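Local coordinates for beta-lactamase II (Erythrobacter litoralis, PDB 6V3U), which probably hydrolyses beta-lactam antibiotics to substituted beta-amino acids, as a zinc-dependent class B metallo-beta-lactamase, and probably contributes to antibiotic resistance, at residues I46-L51 and M221-P226; V90-H95 and I167-P172; A111-P116 and A130-T135; I134-N139 and L155-G160. All coordinates share one frame; numbering follows the deposited sequence.

Contact 1: I46-L51 and M221-P226. With ZN (zinc ion), chain C.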
loop_
_atom_site.group_PDB
_atom_site.type_symbol
_atom_site.label_atom_id
_atom_site.label_comp_id
_atom_site.label_asym_id
_atom_site.label_seq_id
_atom_site.Cartn_x
_atom_site.Cartn_y
_atom_site.Cartn_z
ATOM N N ILE A 46 -15.514 6.811 -5.771
ATOM C CA ILE A 46 -14.787 5.725 -5.119
ATOM C C ILE A 46 -15.690 5.136 -4.044
ATOM O O ILE A 46 -16.086 5.855 -3.116
ATOM C CB ILE A 46 -13.461 6.206 -4.510
ATOM C CG1 ILE A 46 -12.687 7.093 -5.492
ATOM C CG2 ILE A 46 -12.631 5.011 -4.066
ATOM C CD1 ILE A 46 -12.446 6.473 -6.835
ATOM N N PRO A 47 -16.016 3.849 -4.100
ATOM C CA PRO A 47 -16.917 3.275 -3.103
ATOM C C PRO A 47 -16.232 3.138 -1.754
ATOM O O PRO A 47 -15.004 3.081 -1.646
ATOM C CB PRO A 47 -17.250 1.900 -3.684
ATOM C CG PRO A 47 -15.969 1.510 -4.385
ATOM C CD PRO A 47 -15.440 2.815 -4.981
ATOM N N SER A 48 -17.062 3.072 -0.714
ATOM C CA SER A 48 -16.599 2.693 0.614
ATOM C C SER A 48 -17.717 1.897 1.262
ATOM O O SER A 48 -18.885 2.302 1.187
ATOM C CB SER A 48 -16.238 3.918 1.457
ATOM O OG SER A 48 -15.826 3.537 2.754
ATOM N N ASN A 49 -17.371 0.765 1.871
ATOM C CA ASN A 49 -18.381 -0.200 2.278
ATOM C C ASN A 49 -18.386 -0.393 3.786
ATOM O O ASN A 49 -17.359 -0.248 4.460
ATOM C CB ASN A 49 -18.164 -1.546 1.582
ATOM C CG ASN A 49 -18.253 -1.434 0.081
ATOM O OD1 ASN A 49 -17.306 -1.745 -0.636
ATOM N ND2 ASN A 49 -19.394 -0.970 -0.405
ATOM N N GLY A 50 -19.567 -0.713 4.304
ATOM C CA GLY A 50 -19.742 -1.128 5.678
ATOM C C GLY A 50 -20.881 -2.127 5.782
ATOM O O GLY A 50 -21.434 -2.548 4.765
ATOM N N LEU A 51 -21.253 -2.509 6.999
ATOM C CA LEU A 51 -22.324 -3.472 7.215
ATOM C C LEU A 51 -23.322 -2.936 8.228
ATOM O O LEU A 51 -22.969 -2.173 9.131
ATOM C CB LEU A 51 -21.798 -4.822 7.720
ATOM C CG LEU A 51 -20.743 -5.497 6.854
ATOM C CD1 LEU A 51 -20.101 -6.636 7.624
ATOM C CD2 LEU A 51 -21.380 -5.992 5.574
HETATM N N MSE A 221 -15.337 -6.153 1.122
HETATM C CA MSE A 221 -14.112 -5.358 1.104
HETATM C C MSE A 221 -14.360 -3.917 1.518
HETATM O O MSE A 221 -15.437 -3.378 1.281
HETATM C CB MSE A 221 -13.491 -5.396 -0.289
HETATM C CG MSE A 221 -13.366 -6.792 -0.832
HETATM SE SE MSE A 221 -11.511 -7.378 -0.843
HETATM C CE MSE A 221 -11.006 -6.594 -2.541
ATOM N N SER A 222 -13.341 -3.296 2.119
ATOM C CA SER A 222 -13.487 -1.932 2.623
ATOM C C SER A 222 -13.847 -0.940 1.518
ATOM O O SER A 222 -14.665 -0.036 1.735
ATOM C CB SER A 222 -12.201 -1.503 3.323
ATOM O OG SER A 222 -11.131 -1.600 2.399
ATOM N N HIS A 223 -13.266 -1.088 0.327
ATOM C CA HIS A 223 -13.468 -0.082 -0.718
ATOM C C HIS A 223 -13.657 -0.731 -2.080
ATOM O O HIS A 223 -13.283 -0.172 -3.116
ATOM C CB HIS A 223 -12.319 0.921 -0.745
ATOM C CG HIS A 223 -12.245 1.775 0.482
ATOM N ND1 HIS A 223 -12.875 2.997 0.582
ATOM C CD2 HIS A 223 -11.636 1.564 1.672
ATOM C CE1 HIS A 223 -12.644 3.508 1.780
ATOM N NE2 HIS A 223 -11.886 2.661 2.456
ATOM N N SER A 224 -14.288 -1.901 -2.094
ATOM C CA SER A 224 -14.391 -2.735 -3.281
ATOM C C SER A 224 -15.578 -3.675 -3.099
ATOM O O SER A 224 -15.891 -4.047 -1.965
ATOM C CB SER A 224 -13.083 -3.526 -3.485
ATOM O OG SER A 224 -13.249 -4.593 -4.392
ATOM N N PRO A 225 -16.253 -4.068 -4.175
ATOM C CA PRO A 225 -17.376 -5.025 -4.056
ATOM C C PRO A 225 -16.905 -6.382 -3.555
ATOM O O PRO A 225 -15.709 -6.690 -3.627
ATOM C CB PRO A 225 -17.916 -5.116 -5.492
ATOM C CG PRO A 225 -16.877 -4.490 -6.358
ATOM C CD PRO A 225 -16.161 -3.489 -5.521
ATOM N N PRO A 226 -17.807 -7.223 -3.043
ATOM C CA PRO A 226 -17.370 -8.510 -2.478
ATOM C C PRO A 226 -16.839 -9.463 -3.552
ATOM O O PRO A 226 -17.185 -9.376 -4.731
ATOM C CB PRO A 226 -18.646 -9.069 -1.822
ATOM C CG PRO A 226 -19.638 -7.906 -1.776
ATOM C CD PRO A 226 -19.266 -7.038 -2.940
HETATM ZN ZN ZN C . -11.619 2.939 4.224
#

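Contact 2: V90-H95 and I167-P172. With ZN (zinc ion), chain C.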
loop_
_atom_site.group_PDB
_atom_site.type_symbol
_atom_site.label_atom_id
_atom_site.label_comp_id
_atom_site.label_asym_id
_atom_site.label_seq_id
_atom_site.Cartn_x
_atom_site.Cartn_y
_atom_site.Cartn_z
ATOM N N VAL A 90 -19.076 -0.342 15.282
ATOM C CA VAL A 90 -17.670 -0.733 15.361
ATOM C C VAL A 90 -16.950 -0.181 14.128
ATOM O O VAL A 90 -17.496 -0.214 13.017
ATOM C CB VAL A 90 -17.508 -2.265 15.477
ATOM C CG1 VAL A 90 -18.358 -2.981 14.436
ATOM C CG2 VAL A 90 -16.036 -2.672 15.349
ATOM N N VAL A 91 -15.778 0.410 14.342
ATOM C CA VAL A 91 -14.924 0.914 13.257
ATOM C C VAL A 91 -13.950 -0.176 12.827
ATOM O O VAL A 91 -13.316 -0.822 13.668
ATOM C CB VAL A 91 -14.153 2.176 13.695
ATOM C CG1 VAL A 91 -13.383 2.763 12.529
ATOM C CG2 VAL A 91 -15.096 3.203 14.241
ATOM N N THR A 92 -13.806 -0.366 11.518
ATOM C CA THR A 92 -12.763 -1.230 10.993
ATOM C C THR A 92 -11.779 -0.514 10.069
ATOM O O THR A 92 -10.612 -0.884 10.051
ATOM C CB THR A 92 -13.370 -2.436 10.253
ATOM O OG1 THR A 92 -14.092 -1.985 9.097
ATOM C CG2 THR A 92 -14.321 -3.226 11.180
ATOM N N HIS A 93 -12.190 0.511 9.316
ATOM C CA HIS A 93 -11.197 1.224 8.490
ATOM C C HIS A 93 -11.500 2.727 8.527
ATOM O O HIS A 93 -12.167 3.270 7.641
ATOM C CB HIS A 93 -11.152 0.667 7.066
ATOM C CG HIS A 93 -12.453 0.749 6.335
ATOM N ND1 HIS A 93 -12.674 1.648 5.315
ATOM C CD2 HIS A 93 -13.611 0.060 6.491
ATOM C CE1 HIS A 93 -13.910 1.502 4.863
ATOM N NE2 HIS A 93 -14.500 0.544 5.562
ATOM N N ALA A 94 -10.990 3.395 9.561
ATOM C CA ALA A 94 -11.192 4.829 9.718
ATOM C C ALA A 94 -10.432 5.607 8.648
ATOM O O ALA A 94 -9.420 5.145 8.105
ATOM C CB ALA A 94 -10.727 5.283 11.098
ATOM N N HIS A 95 -10.923 6.812 8.360
ATOM C CA HIS A 95 -10.276 7.716 7.417
ATOM C C HIS A 95 -9.868 8.986 8.143
ATOM O O HIS A 95 -10.648 9.530 8.929
ATOM C CB HIS A 95 -11.200 8.017 6.238
ATOM C CG HIS A 95 -11.727 6.781 5.585
ATOM N ND1 HIS A 95 -13.070 6.561 5.376
ATOM C CD2 HIS A 95 -11.089 5.673 5.132
ATOM C CE1 HIS A 95 -13.238 5.378 4.810
ATOM N NE2 HIS A 95 -12.049 4.821 4.647
ATOM N N ILE A 167 -8.782 -4.076 11.861
ATOM C CA ILE A 167 -9.504 -5.273 12.266
ATOM C C ILE A 167 -10.428 -5.733 11.143
ATOM O O ILE A 167 -10.786 -4.983 10.234
ATOM C CB ILE A 167 -10.279 -5.062 13.576
ATOM C CG1 ILE A 167 -11.520 -4.171 13.351
ATOM C CG2 ILE A 167 -9.358 -4.489 14.643
ATOM C CD1 ILE A 167 -12.242 -3.756 14.643
ATOM N N THR A 168 -10.804 -7.006 11.213
ATOM C CA THR A 168 -11.699 -7.649 10.266
ATOM C C THR A 168 -12.857 -8.233 11.062
ATOM O O THR A 168 -12.773 -8.409 12.281
ATOM C CB THR A 168 -10.984 -8.773 9.490
ATOM O OG1 THR A 168 -10.749 -9.858 10.392
ATOM C CG2 THR A 168 -9.613 -8.286 8.909
ATOM N N VAL A 169 -13.958 -8.527 10.382
ATOM C CA VAL A 169 -15.127 -9.044 11.079
ATOM C C VAL A 169 -15.750 -10.129 10.221
ATOM O O VAL A 169 -15.636 -10.119 8.989
ATOM C CB VAL A 169 -16.165 -7.936 11.440
ATOM C CG1 VAL A 169 -15.509 -6.824 12.225
ATOM C CG2 VAL A 169 -16.815 -7.355 10.197
ATOM N N GLY A 170 -16.398 -11.075 10.884
ATOM C CA GLY A 170 -17.019 -12.186 10.195
ATOM C C GLY A 170 -18.312 -12.606 10.857
ATOM O O GLY A 170 -18.563 -12.328 12.034
ATOM N N LEU A 171 -19.139 -13.286 10.064
ATOM C CA LEU A 171 -20.357 -13.957 10.514
ATOM C C LEU A 171 -20.174 -15.392 10.034
ATOM O O LEU A 171 -20.551 -15.729 8.899
ATOM C CB LEU A 171 -21.598 -13.290 9.930
ATOM C CG LEU A 171 -21.759 -11.845 10.436
ATOM C CD1 LEU A 171 -22.378 -10.961 9.384
ATOM C CD2 LEU A 171 -22.597 -11.822 11.698
ATOM N N PRO A 172 -19.534 -16.249 10.839
ATOM C CA PRO A 172 -19.173 -17.596 10.348
ATOM C C PRO A 172 -20.359 -18.425 9.875
ATOM O O PRO A 172 -20.265 -19.112 8.845
ATOM C CB PRO A 172 -18.495 -18.231 11.575
ATOM C CG PRO A 172 -17.946 -17.073 12.348
ATOM C CD PRO A 172 -18.983 -15.979 12.179
HETATM ZN ZN ZN C . -11.619 2.939 4.224
#

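Contact 3: A111-P116 and A130-T135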
loop_
_atom_site.group_PDB
_atom_site.type_symbol
_atom_site.label_atom_id
_atom_site.label_comp_id
_atom_site.label_asym_id
_atom_site.label_seq_id
_atom_site.Cartn_x
_atom_site.Cartn_y
_atom_site.Cartn_z
ATOM N N ALA A 111 -23.260 3.826 20.943
ATOM C CA ALA A 111 -21.993 3.371 21.490
ATOM C C ALA A 111 -21.069 2.928 20.359
ATOM O O ALA A 111 -21.436 2.083 19.532
ATOM C CB ALA A 111 -22.226 2.230 22.481
ATOM N N THR A 112 -19.865 3.493 20.330
ATOM C CA THR A 112 -18.908 3.272 19.254
ATOM C C THR A 112 -17.689 2.525 19.791
ATOM O O THR A 112 -17.148 2.881 20.841
ATOM C CB THR A 112 -18.491 4.608 18.622
ATOM O OG1 THR A 112 -19.641 5.251 18.059
ATOM C CG2 THR A 112 -17.474 4.399 17.522
ATOM N N TRP A 113 -17.267 1.497 19.062
ATOM C CA TRP A 113 -16.134 0.660 19.417
ATOM C C TRP A 113 -15.077 0.770 18.331
ATOM O O TRP A 113 -15.402 0.806 17.139
ATOM C CB TRP A 113 -16.548 -0.805 19.570
ATOM C CG TRP A 113 -17.578 -1.017 20.610
ATOM C CD1 TRP A 113 -18.919 -0.836 20.479
ATOM C CD2 TRP A 113 -17.357 -1.445 21.957
ATOM N NE1 TRP A 113 -19.551 -1.124 21.661
ATOM C CE2 TRP A 113 -18.614 -1.501 22.585
ATOM C CE3 TRP A 113 -16.219 -1.784 22.691
ATOM C CZ2 TRP A 113 -18.769 -1.881 23.918
ATOM C CZ3 TRP A 113 -16.368 -2.157 24.012
ATOM C CH2 TRP A 113 -17.634 -2.214 24.611
ATOM N N ALA A 114 -13.813 0.810 18.740
ATOM C CA ALA A 114 -12.743 0.843 17.757
ATOM C C ALA A 114 -11.481 0.258 18.381
ATOM O O ALA A 114 -11.335 0.234 19.606
ATOM C CB ALA A 114 -12.506 2.275 17.263
ATOM N N HIS A 115 -10.575 -0.223 17.529
ATOM C CA HIS A 115 -9.308 -0.760 18.017
ATOM C C HIS A 115 -8.257 0.340 18.015
ATOM O O HIS A 115 -7.840 0.777 16.932
ATOM C CB HIS A 115 -8.842 -1.927 17.167
ATOM C CG HIS A 115 -7.536 -2.506 17.623
ATOM N ND1 HIS A 115 -6.414 -2.537 16.824
ATOM C CD2 HIS A 115 -7.167 -3.047 18.810
ATOM C CE1 HIS A 115 -5.414 -3.087 17.492
ATOM N NE2 HIS A 115 -5.847 -3.410 18.699
ATOM N N PRO A 116 -7.785 0.799 19.193
ATOM C CA PRO A 116 -6.887 1.969 19.249
ATOM C C PRO A 116 -5.660 1.906 18.339
ATOM O O PRO A 116 -5.533 2.747 17.443
ATOM C CB PRO A 116 -6.471 2.024 20.732
ATOM C CG PRO A 116 -6.782 0.666 21.293
ATOM C CD PRO A 116 -7.986 0.189 20.521
ATOM N N ALA A 130 -14.277 7.539 19.461
ATOM C CA ALA A 130 -14.663 6.175 19.812
ATOM C C ALA A 130 -14.123 5.814 21.190
ATOM O O ALA A 130 -13.028 5.262 21.312
ATOM C CB ALA A 130 -14.162 5.192 18.767
ATOM N N ARG A 131 -14.904 6.118 22.226
ATOM C CA ARG A 131 -14.458 5.975 23.607
ATOM C C ARG A 131 -14.481 4.527 24.117
ATOM O O ARG A 131 -14.220 4.310 25.307
ATOM C CB ARG A 131 -15.304 6.872 24.519
ATOM C CG ARG A 131 -15.156 8.360 24.219
ATOM C CD ARG A 131 -16.049 9.209 25.115
ATOM N NE ARG A 131 -15.808 10.638 24.928
ATOM C CZ ARG A 131 -16.438 11.598 25.598
ATOM N NH1 ARG A 131 -17.355 11.286 26.503
ATOM N NH2 ARG A 131 -16.154 12.873 25.363
ATOM N N ASN A 132 -14.765 3.540 23.265
ATOM C CA ASN A 132 -14.778 2.136 23.664
ATOM C C ASN A 132 -13.699 1.384 22.901
ATOM O O ASN A 132 -13.791 1.226 21.677
ATOM C CB ASN A 132 -16.132 1.488 23.397
ATOM C CG ASN A 132 -17.244 2.092 24.220
ATOM O OD1 ASN A 132 -17.157 2.168 25.446
ATOM N ND2 ASN A 132 -18.296 2.530 23.547
ATOM N N ALA A 133 -12.701 0.891 23.620
ATOM C CA ALA A 133 -11.611 0.163 22.985
ATOM C C ALA A 133 -11.954 -1.316 22.891
ATOM O O ALA A 133 -12.511 -1.900 23.825
ATOM C CB ALA A 133 -10.305 0.356 23.755
ATOM N N ILE A 134 -11.638 -1.904 21.741
ATOM C CA ILE A 134 -11.714 -3.343 21.523
ATOM C C ILE A 134 -10.326 -3.920 21.778
ATOM O O ILE A 134 -9.362 -3.526 21.110
ATOM C CB ILE A 134 -12.143 -3.669 20.085
ATOM C CG1 ILE A 134 -13.379 -2.882 19.678
ATOM C CG2 ILE A 134 -12.317 -5.180 19.898
ATOM C CD1 ILE A 134 -13.635 -2.933 18.189
ATOM N N THR A 135 -10.216 -4.859 22.717
ATOM C CA THR A 135 -8.985 -5.614 22.918
ATOM C C THR A 135 -9.135 -7.021 22.343
ATOM O O THR A 135 -10.242 -7.569 22.289
ATOM C CB THR A 135 -8.616 -5.703 24.400
ATOM O OG1 THR A 135 -9.569 -6.533 25.078
ATOM C CG2 THR A 135 -8.585 -4.307 25.034
#

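Contact 4: I134-N139 and L155-G160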
loop_
_atom_site.group_PDB
_atom_site.type_symbol
_atom_site.label_atom_id
_atom_site.label_comp_id
_atom_site.label_asym_id
_atom_site.label_seq_id
_atom_site.Cartn_x
_atom_site.Cartn_y
_atom_site.Cartn_z
ATOM N N ILE A 134 -11.638 -1.904 21.741
ATOM C CA ILE A 134 -11.714 -3.343 21.523
ATOM C C ILE A 134 -10.326 -3.920 21.778
ATOM O O ILE A 134 -9.362 -3.526 21.110
ATOM C CB ILE A 134 -12.143 -3.669 20.085
ATOM C CG1 ILE A 134 -13.379 -2.882 19.678
ATOM C CG2 ILE A 134 -12.317 -5.180 19.898
ATOM C CD1 ILE A 134 -13.635 -2.933 18.189
ATOM N N THR A 135 -10.216 -4.859 22.717
ATOM C CA THR A 135 -8.985 -5.614 22.918
ATOM C C THR A 135 -9.135 -7.021 22.343
ATOM O O THR A 135 -10.242 -7.569 22.289
ATOM C CB THR A 135 -8.616 -5.703 24.400
ATOM O OG1 THR A 135 -9.569 -6.533 25.078
ATOM C CG2 THR A 135 -8.585 -4.307 25.034
ATOM N N PHE A 136 -8.003 -7.603 21.928
ATOM C CA PHE A 136 -7.959 -8.919 21.293
ATOM C C PHE A 136 -7.051 -9.877 22.066
ATOM O O PHE A 136 -6.125 -9.457 22.767
ATOM C CB PHE A 136 -7.470 -8.820 19.842
ATOM C CG PHE A 136 -8.420 -8.107 18.919
ATOM C CD1 PHE A 136 -9.414 -8.812 18.249
ATOM C CD2 PHE A 136 -8.330 -6.739 18.723
ATOM C CE1 PHE A 136 -10.284 -8.170 17.381
ATOM C CE2 PHE A 136 -9.217 -6.081 17.862
ATOM C CZ PHE A 136 -10.189 -6.807 17.192
ATOM N N ASP A 137 -7.323 -11.178 21.949
ATOM C CA ASP A 137 -6.485 -12.134 22.655
ATOM C C ASP A 137 -5.380 -12.615 21.715
ATOM O O ASP A 137 -5.356 -12.273 20.534
ATOM C CB ASP A 137 -7.319 -13.285 23.222
ATOM C CG ASP A 137 -7.947 -14.172 22.153
ATOM O OD1 ASP A 137 -7.599 -14.065 20.953
ATOM O OD2 ASP A 137 -8.819 -15.000 22.526
ATOM N N ALA A 138 -4.469 -13.440 22.240
ATOM C CA ALA A 138 -3.345 -13.935 21.450
ATOM C C ALA A 138 -3.787 -14.798 20.275
ATOM O O ALA A 138 -2.978 -15.061 19.381
ATOM C CB ALA A 138 -2.394 -14.717 22.354
ATOM N N ASN A 139 -5.037 -15.265 20.269
ATOM C CA ASN A 139 -5.624 -15.943 19.119
ATOM C C ASN A 139 -6.199 -14.985 18.087
ATOM O O ASN A 139 -6.728 -15.450 17.075
ATOM C CB ASN A 139 -6.752 -16.893 19.558
ATOM C CG ASN A 139 -6.254 -18.294 19.866
ATOM O OD1 ASN A 139 -5.320 -18.798 19.220
ATOM N ND2 ASN A 139 -6.865 -18.930 20.857
ATOM N N LEU A 155 -15.196 -10.336 15.901
ATOM C CA LEU A 155 -14.154 -9.381 15.565
ATOM C C LEU A 155 -12.799 -10.085 15.593
ATOM O O LEU A 155 -12.454 -10.736 16.585
ATOM C CB LEU A 155 -14.151 -8.204 16.538
ATOM C CG LEU A 155 -15.433 -7.446 16.856
ATOM C CD1 LEU A 155 -15.057 -6.268 17.746
ATOM C CD2 LEU A 155 -16.042 -6.971 15.582
ATOM N N TYR A 156 -12.025 -9.944 14.523
ATOM C CA TYR A 156 -10.743 -10.645 14.429
ATOM C C TYR A 156 -9.621 -9.683 14.057
ATOM O O TYR A 156 -9.718 -8.969 13.049
ATOM C CB TYR A 156 -10.819 -11.800 13.411
ATOM C CG TYR A 156 -9.542 -12.610 13.306
ATOM C CD1 TYR A 156 -9.152 -13.462 14.332
ATOM C CD2 TYR A 156 -8.704 -12.502 12.187
ATOM C CE1 TYR A 156 -7.957 -14.202 14.249
ATOM C CE2 TYR A 156 -7.522 -13.254 12.086
ATOM C CZ TYR A 156 -7.151 -14.083 13.128
ATOM O OH TYR A 156 -5.979 -14.804 13.040
ATOM N N TYR A 157 -8.529 -9.697 14.844
ATOM C CA TYR A 157 -7.328 -8.945 14.481
ATOM C C TYR A 157 -6.338 -9.885 13.808
ATOM O O TYR A 157 -5.872 -10.842 14.449
ATOM C CB TYR A 157 -6.689 -8.293 15.704
ATOM C CG TYR A 157 -5.467 -7.485 15.346
ATOM C CD1 TYR A 157 -5.595 -6.230 14.765
ATOM C CD2 TYR A 157 -4.183 -7.988 15.548
ATOM C CE1 TYR A 157 -4.490 -5.486 14.409
ATOM C CE2 TYR A 157 -3.054 -7.246 15.198
ATOM C CZ TYR A 157 -3.212 -5.999 14.630
ATOM O OH TYR A 157 -2.112 -5.249 14.275
ATOM N N PRO A 158 -5.984 -9.662 12.541
ATOM C CA PRO A 158 -5.236 -10.669 11.782
ATOM C C PRO A 158 -3.711 -10.542 11.816
ATOM O O PRO A 158 -3.030 -11.464 11.342
ATOM C CB PRO A 158 -5.762 -10.452 10.360
ATOM C CG PRO A 158 -6.016 -8.943 10.305
ATOM C CD PRO A 158 -6.474 -8.560 11.691
ATOM N N GLY A 159 -3.149 -9.471 12.381
ATOM C CA GLY A 159 -1.717 -9.245 12.283
ATOM C C GLY A 159 -0.896 -9.924 13.368
ATOM O O GLY A 159 -1.407 -10.468 14.339
ATOM N N GLY A 160 0.428 -9.877 13.188
ATOM C CA GLY A 160 1.355 -10.374 14.165
ATOM C C GLY A 160 2.117 -9.267 14.849
ATOM O O GLY A 160 1.742 -8.084 14.788
#

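Contact 1: I46-L51 and M221-P226
Two hydrogen bonds join strand 46-51 to the turn that carries His223. Pro47 O takes the ND1-H of the imidazole of His223 at 3.1 Å, on a lone pair in its carbonyl plane, and lies 18° out of the ring plane. Using ND1 as donor leaves NE2 to the metal, so the carbonyl and the metal together limit the ring's rotation. Asn49 N gives the second bond, to Ser222 O at 2.8 Å and fairly straight (158°).

Closer contacts involve Ser48 and Pro47. Ser48 CA makes a C-H...O contact with Ser222 O (3.5 Å), while chi1 178° sets Ser48 OG beside the carbonyl carbon, where it comes obliquely within 3.3 Å of His223 CE1. The Pro47 ring sets CG 3.4 Å from His223 O.

His223 NE2 binds the zinc at 1.8 Å. His93 and His95 of the same chain and Asp196 of the second subunit supply the other ligands, and the oxidised cysteine at position 181 accepts a hydrogen bond from His223 N. A second-shell carbonyl thus orients a first-shell histidine in the zinc site of a class B beta-lactamase.

Contact 2: V90-H95 and I167-P172
The loop bearing the HxHxD zinc motif of metallo-beta-lactamases, just after strand 86-90, rests Val90, Val91 and Thr92 on Ile167 and Val169, and the contact is almost wholly apolar. Ile167 does most of the reaching. Its CG1 branch stands between backbone N and carbonyl carbon (chi1 73°) and runs on extended, which carries CD1 to 3.3 Å from Val91 O and 4.0 Å from Val90 CG2. Thr92 crosses this branch at about a right angle: its methyl CG2 touches Ile167 CG1 at 3.7 Å and Val169 CG1 at 3.9 Å, while Thr92 CB sits 3.6 Å from Ile167 O.

The loop follows strand 86-90 of the large sheet of the alpha-beta/beta-alpha sandwich, and Ile167 leads into strand 168-171 of the smaller one, so these side chains belong to the core between the sheets. Phe178 of strand 176-179 packs on both Thr92 and Val169.

Thr92 OG1, on the other branch, lies in plane at the edge of the His93 ring. Asp63 OD1 accepts the backbone N-H groups of both Thr92 and His93, pinning the start of the motif. From there the chain delivers two zinc ligands, His93 ND1 and His95 NE2, each 2.0 Å from the metal. Asn49 O receives the NE2-H of His93, and His93 O lies over one face of the His95 ring, toward its rim; the His95 ring also stacks with Trp66.

Contact 3: A111-P116 and A130-T135
Asn132 lies over one face of Trp113, its CB 3.6 Å from the centroid of the six-membered ring in a CH-pi contact. The amide follows the indole roughly flat, with the two planes 29° apart. In Asn132, chi1 -64° with chi2 -54° brings ND2 to Thr112 O, a hydrogen bond of 3.0 Å that approaches from above the carbonyl plane rather than on a lone pair. This bond holds the amide against the ring.

Next to this pair the backbones run parallel. Ala114 N donates to Asn132 O at 3.0 Å, and Ala114 O accepts from Ile134 N, also at 3.0 Å. One residue therefore bonds to the neighbours on both sides of Ala133, the pattern of a parallel bridge. Strand 132-133 is short and weakly bonded, and it ends the large mixed sheet of the sandwich beside strand 111-114.

Around the bridge, Ala130 CB touches both Thr112 CG2 (3.6 Å) and Ala114 CB (3.7 Å), and Ile134 CG1 meets Trp113 CB at 3.8 Å. Farther along, the His115 ring brings the CD2 edge in plane to Ile134 O at 3.2 Å, a buried carbonyl with no hydrogen-bond partner in the model.

Helix 144-150 covers Trp113 through Glu145, Ala146, Ser149 and Leu150. Met102 of helix 101-107 packs on Thr112 and Ala130.

Contact 4: I134-N139 and L155-G160
Phe136 lays its ring against the backbone and CB of Tyr157. Tyr157 CB stands over the ring centre, 3.6 Å from the centroid and only 9° off the normal, a well-centred CH-pi contact. The ring's rim reaches the chain as well: Phe136 CE1 is 3.4 Å from Tyr157 N, and Leu155 O lies at the edge near the ring plane, 3.5 Å from Phe136 CE1.

Tyr157 offers its CB because its CG is anti to the backbone N (chi1 -179°), which leads the phenol off the Phe136 ring; the two rings meet obliquely, with planes 42° apart. The phenol OH is held elsewhere, by Thr163 OG1 and Asp165 N.

Leu155 meets Ile134 at about a right angle. Its CD1 fits against two branches of the isoleucine, 3.6 Å from Ile134 CG2 and 3.7 Å from Ile134 CD1. Leu155 CB adds a looser touch on Phe136 CE1.

At the far end, Asn139 O approaches the edge of the Tyr156 ring, 3.3 Å from Tyr156 CE1. The His115 ring packs edge-to-face with Phe136.

The contact lays the loop before helix 144-150 across the end of strand 154-156, an edge strand of the smaller sheet in the metallo-beta-lactamase sandwich, where the chain runs on toward His162, a zinc ligand in another structure of this protein.

In the fold
Contact 1 closes the longest loop, contact 2 is nested inside it, and contacts 3 and 4, which share Ile134 and Thr135 with each other, lie within the loop closed by contact 2. Centre to centre, contact 2 is about 11 Å from each of the others, and contact 1 about 21 and 22 Å from contacts 3 and 4. Contacts 1 and 2 meet at the zinc and through Asn49 O and His93 NE2. Contact 3 continues the large sheet through Val91 and Trp113; contact 4 meets contact 2 where strands 154-156 and 168-171 pair in the smaller sheet. Contact 2 thus lies between the metal site and contacts 3 and 4, packing Ile167 on His115 and Phe136, and Val90 on Ile134.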